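Local coordinates for LysM domain protein (Mycobacterium smegmatis, PDB 4OIT), which binds mannose as a bacterial lectin of the beta-prism II fold, assembled as a domain-swapped dimer, at residues G8-R13 with R55-T60. Residues are numbered along the deposited sequence; the frame is centred on the assembly and turned at random.
With BMA (beta-D-mannopyranose), chain I.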
loop_
_atom_site.group_PDB
_atom_site.type_symbol
_atom_site.label_atom_id
_atom_site.label_comp_id
_atom_site.label_asym_id
_atom_site.label_seq_id
_atom_site.Cartn_x
_atom_site.Cartn_y
_atom_site.Cartn_z
ATOM N N GLY B 8 -16.483 7.258 5.389
ATOM C CA GLY B 8 -15.280 6.825 6.096
ATOM C C GLY B 8 -15.173 5.325 6.313
ATOM O O GLY B 8 -14.121 4.835 6.713
ATOM N N GLN B 9 -16.252 4.588 6.059
ATOM C CA GLN B 9 -16.245 3.131 6.242
ATOM C C GLN B 9 -15.533 2.414 5.106
ATOM O O GLN B 9 -15.190 3.018 4.091
ATOM C CB GLN B 9 -17.666 2.585 6.361
ATOM C CG GLN B 9 -18.339 2.880 7.687
ATOM C CD GLN B 9 -19.471 1.918 7.974
ATOM O OE1 GLN B 9 -20.638 2.284 7.892
ATOM N NE2 GLN B 9 -19.130 0.672 8.286
ATOM N N LYS B 10 -15.318 1.117 5.290
ATOM C CA LYS B 10 -14.685 0.291 4.274
ATOM C C LYS B 10 -15.050 -1.179 4.405
ATOM O O LYS B 10 -15.349 -1.661 5.497
ATOM C CB LYS B 10 -13.166 0.433 4.364
ATOM C CG LYS B 10 -12.567 -0.085 5.662
ATOM C CD LYS B 10 -11.069 0.142 5.711
ATOM C CE LYS B 10 -10.520 -0.123 7.102
ATOM N NZ LYS B 10 -9.077 0.224 7.206
ATOM N N LEU B 11 -15.035 -1.875 3.271
ATOM C CA LEU B 11 -14.930 -3.328 3.259
ATOM C C LEU B 11 -13.450 -3.653 3.215
ATOM O O LEU B 11 -12.715 -3.082 2.414
ATOM C CB LEU B 11 -15.608 -3.943 2.033
ATOM C CG LEU B 11 -17.130 -3.900 1.921
ATOM C CD1 LEU B 11 -17.563 -4.651 0.673
ATOM C CD2 LEU B 11 -17.809 -4.476 3.152
ATOM N N GLU B 12 -13.014 -4.550 4.087
ATOM C CA GLU B 12 -11.655 -5.082 4.032
ATOM C C GLU B 12 -11.711 -6.430 3.317
ATOM O O GLU B 12 -12.793 -6.878 2.931
ATOM C CB GLU B 12 -11.079 -5.200 5.444
ATOM C CG GLU B 12 -10.811 -3.843 6.092
ATOM C CD GLU B 12 -10.960 -3.853 7.606
ATOM O OE1 GLU B 12 -12.035 -4.255 8.110
ATOM O OE2 GLU B 12 -10.004 -3.445 8.299
ATOM N N ARG B 13 -10.556 -7.063 3.122
ATOM C CA ARG B 13 -10.490 -8.347 2.414
ATOM C C ARG B 13 -11.355 -9.403 3.086
ATOM O O ARG B 13 -11.165 -9.710 4.261
ATOM C CB ARG B 13 -9.056 -8.870 2.351
ATOM C CG ARG B 13 -8.080 -7.957 1.629
ATOM C CD ARG B 13 -7.128 -8.749 0.746
ATOM N NE ARG B 13 -6.506 -9.875 1.442
ATOM C CZ ARG B 13 -5.681 -10.754 0.875
ATOM N NH1 ARG B 13 -5.355 -10.648 -0.411
ATOM N NH2 ARG B 13 -5.173 -11.746 1.599
ATOM N N ARG B 55 -8.642 -3.113 0.215
ATOM C CA ARG B 55 -9.803 -2.471 0.827
ATOM C C ARG B 55 -10.602 -1.673 -0.191
ATOM O O ARG B 55 -10.087 -1.280 -1.240
ATOM C CB ARG B 55 -9.392 -1.579 2.005
ATOM C CG ARG B 55 -8.701 -0.279 1.625
ATOM C CD ARG B 55 -8.454 0.580 2.857
ATOM N NE ARG B 55 -7.763 1.828 2.529
ATOM C CZ ARG B 55 -6.464 1.931 2.252
ATOM N NH1 ARG B 55 -5.676 0.858 2.247
ATOM N NH2 ARG B 55 -5.949 3.121 1.970
ATOM N N ALA B 56 -11.868 -1.445 0.142
ATOM C CA ALA B 56 -12.773 -0.648 -0.672
ATOM C C ALA B 56 -13.500 0.309 0.258
ATOM O O ALA B 56 -14.488 -0.063 0.894
ATOM C CB ALA B 56 -13.757 -1.544 -1.408
ATOM N N GLU B 57 -13.000 1.538 0.349
ATOM C CA GLU B 57 -13.513 2.492 1.329
ATOM C C GLU B 57 -14.371 3.600 0.724
ATOM O O GLU B 57 -14.017 4.205 -0.291
ATOM C CB GLU B 57 -12.375 3.079 2.175
ATOM C CG GLU B 57 -11.402 4.005 1.460
ATOM C CD GLU B 57 -10.310 4.516 2.389
ATOM O OE1 GLU B 57 -10.082 3.889 3.449
ATOM O OE2 GLU B 57 -9.674 5.544 2.064
ATOM N N VAL B 58 -15.513 3.827 1.366
ATOM C CA VAL B 58 -16.383 4.956 1.075
ATOM C C VAL B 58 -15.788 6.133 1.835
ATOM O O VAL B 58 -15.900 6.204 3.058
ATOM C CB VAL B 58 -17.831 4.697 1.553
ATOM C CG1 VAL B 58 -18.738 5.861 1.180
ATOM C CG2 VAL B 58 -18.374 3.401 0.969
ATOM N N GLN B 59 -15.145 7.043 1.111
ATOM C CA GLN B 59 -14.366 8.115 1.730
ATOM C C GLN B 59 -15.219 9.299 2.177
ATOM O O GLN B 59 -16.327 9.516 1.679
ATOM C CB GLN B 59 -13.292 8.609 0.764
ATOM C CG GLN B 59 -12.291 7.540 0.334
ATOM C CD GLN B 59 -11.207 8.051 -0.610
ATOM O OE1 GLN B 59 -10.233 7.352 -0.868
ATOM N NE2 GLN B 59 -11.368 9.265 -1.131
ATOM N N THR B 60 -14.672 10.073 3.111
ATOM C CA THR B 60 -15.326 11.288 3.610
ATOM C C THR B 60 -15.391 12.395 2.554
ATOM O O THR B 60 -16.213 13.308 2.664
ATOM C CB THR B 60 -14.616 11.841 4.862
ATOM O OG1 THR B 60 -13.209 11.945 4.612
ATOM C CG2 THR B 60 -14.848 10.929 6.056
HETATM C C1 BMA I . -9.338 11.344 -5.814
HETATM C C2 BMA I . -9.476 11.332 -4.284
HETATM C C3 BMA I . -8.537 10.252 -3.767
HETATM C C4 BMA I . -8.673 8.924 -4.514
HETATM C C5 BMA I . -8.680 9.013 -6.046
HETATM C C6 BMA I . -9.427 7.777 -6.532
HETATM O O1 BMA I . -10.138 12.296 -6.580
HETATM O O2 BMA I . -10.845 11.041 -3.893
HETATM O O3 BMA I . -8.770 10.023 -2.366
HETATM O O4 BMA I . -7.555 8.087 -4.160
HETATM O O5 BMA I . -9.313 10.160 -6.639
HETATM O O6 BMA I . -8.948 7.399 -7.825
#
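Strand pairing broken by a G1 beta bulge joins Gly-8 and Gln-9 to Val-58 in one sheet of this beta-prism II lectin. Both residues of the bulge face the single valine: Gly-8 N donates to Val-58 O at 2.6 Å, and Val-58 N donates to Gln-9 O at 2.9 Å. With a phi of 95°, Gly-8 has the positive phi expected of the glycine at the first position of a G1 bulge. Regular antiparallel pairing resumes with Lys-10 and Glu-57, a non-hydrogen-bonded pair, and Leu-11 and Ala-56 follow as a hydrogen-bonded one. Ala-56 N donates to Leu-11 O at 2.9 Å, and Leu-11 N returns a bond to Ala-56 O.

The CB atoms of Lys-10 and Glu-57 touch at 3.5 Å. From there the extended Lys-10 chain passes obliquely over Arg-55, CD to CD 3.9 Å. Arg-55 CG lies between its backbone N and carbonyl carbon (chi1 73°), and the chain then runs straight to NE, which gives Glu-57 OE1 a weak hydrogen bond within a salt bridge (3.2 Å). The carboxylate thus meets the guanidinium at its edge, in plane.

Gln-59, just past the bulge, carries its amide to the beta-D-mannopyranose, where NE2 donates to O3 at 3.0 Å and more weakly to O2. Tyr-67 OH, bonded to Gln-59 OE1, and Asp-61 OD1, bonded to NE2, fix the amide's orientation, and both residues also hold the sugar.

Strand 53-58 lies between 10-12 and 64-68, antiparallel to both. On the face opposite Lys-10, Ala-56 packs on Phe-64 and Leu-66, Leu-11 meets Leu-5 of strand 4-6, and Val-58 touches Val-84 of the second subunit.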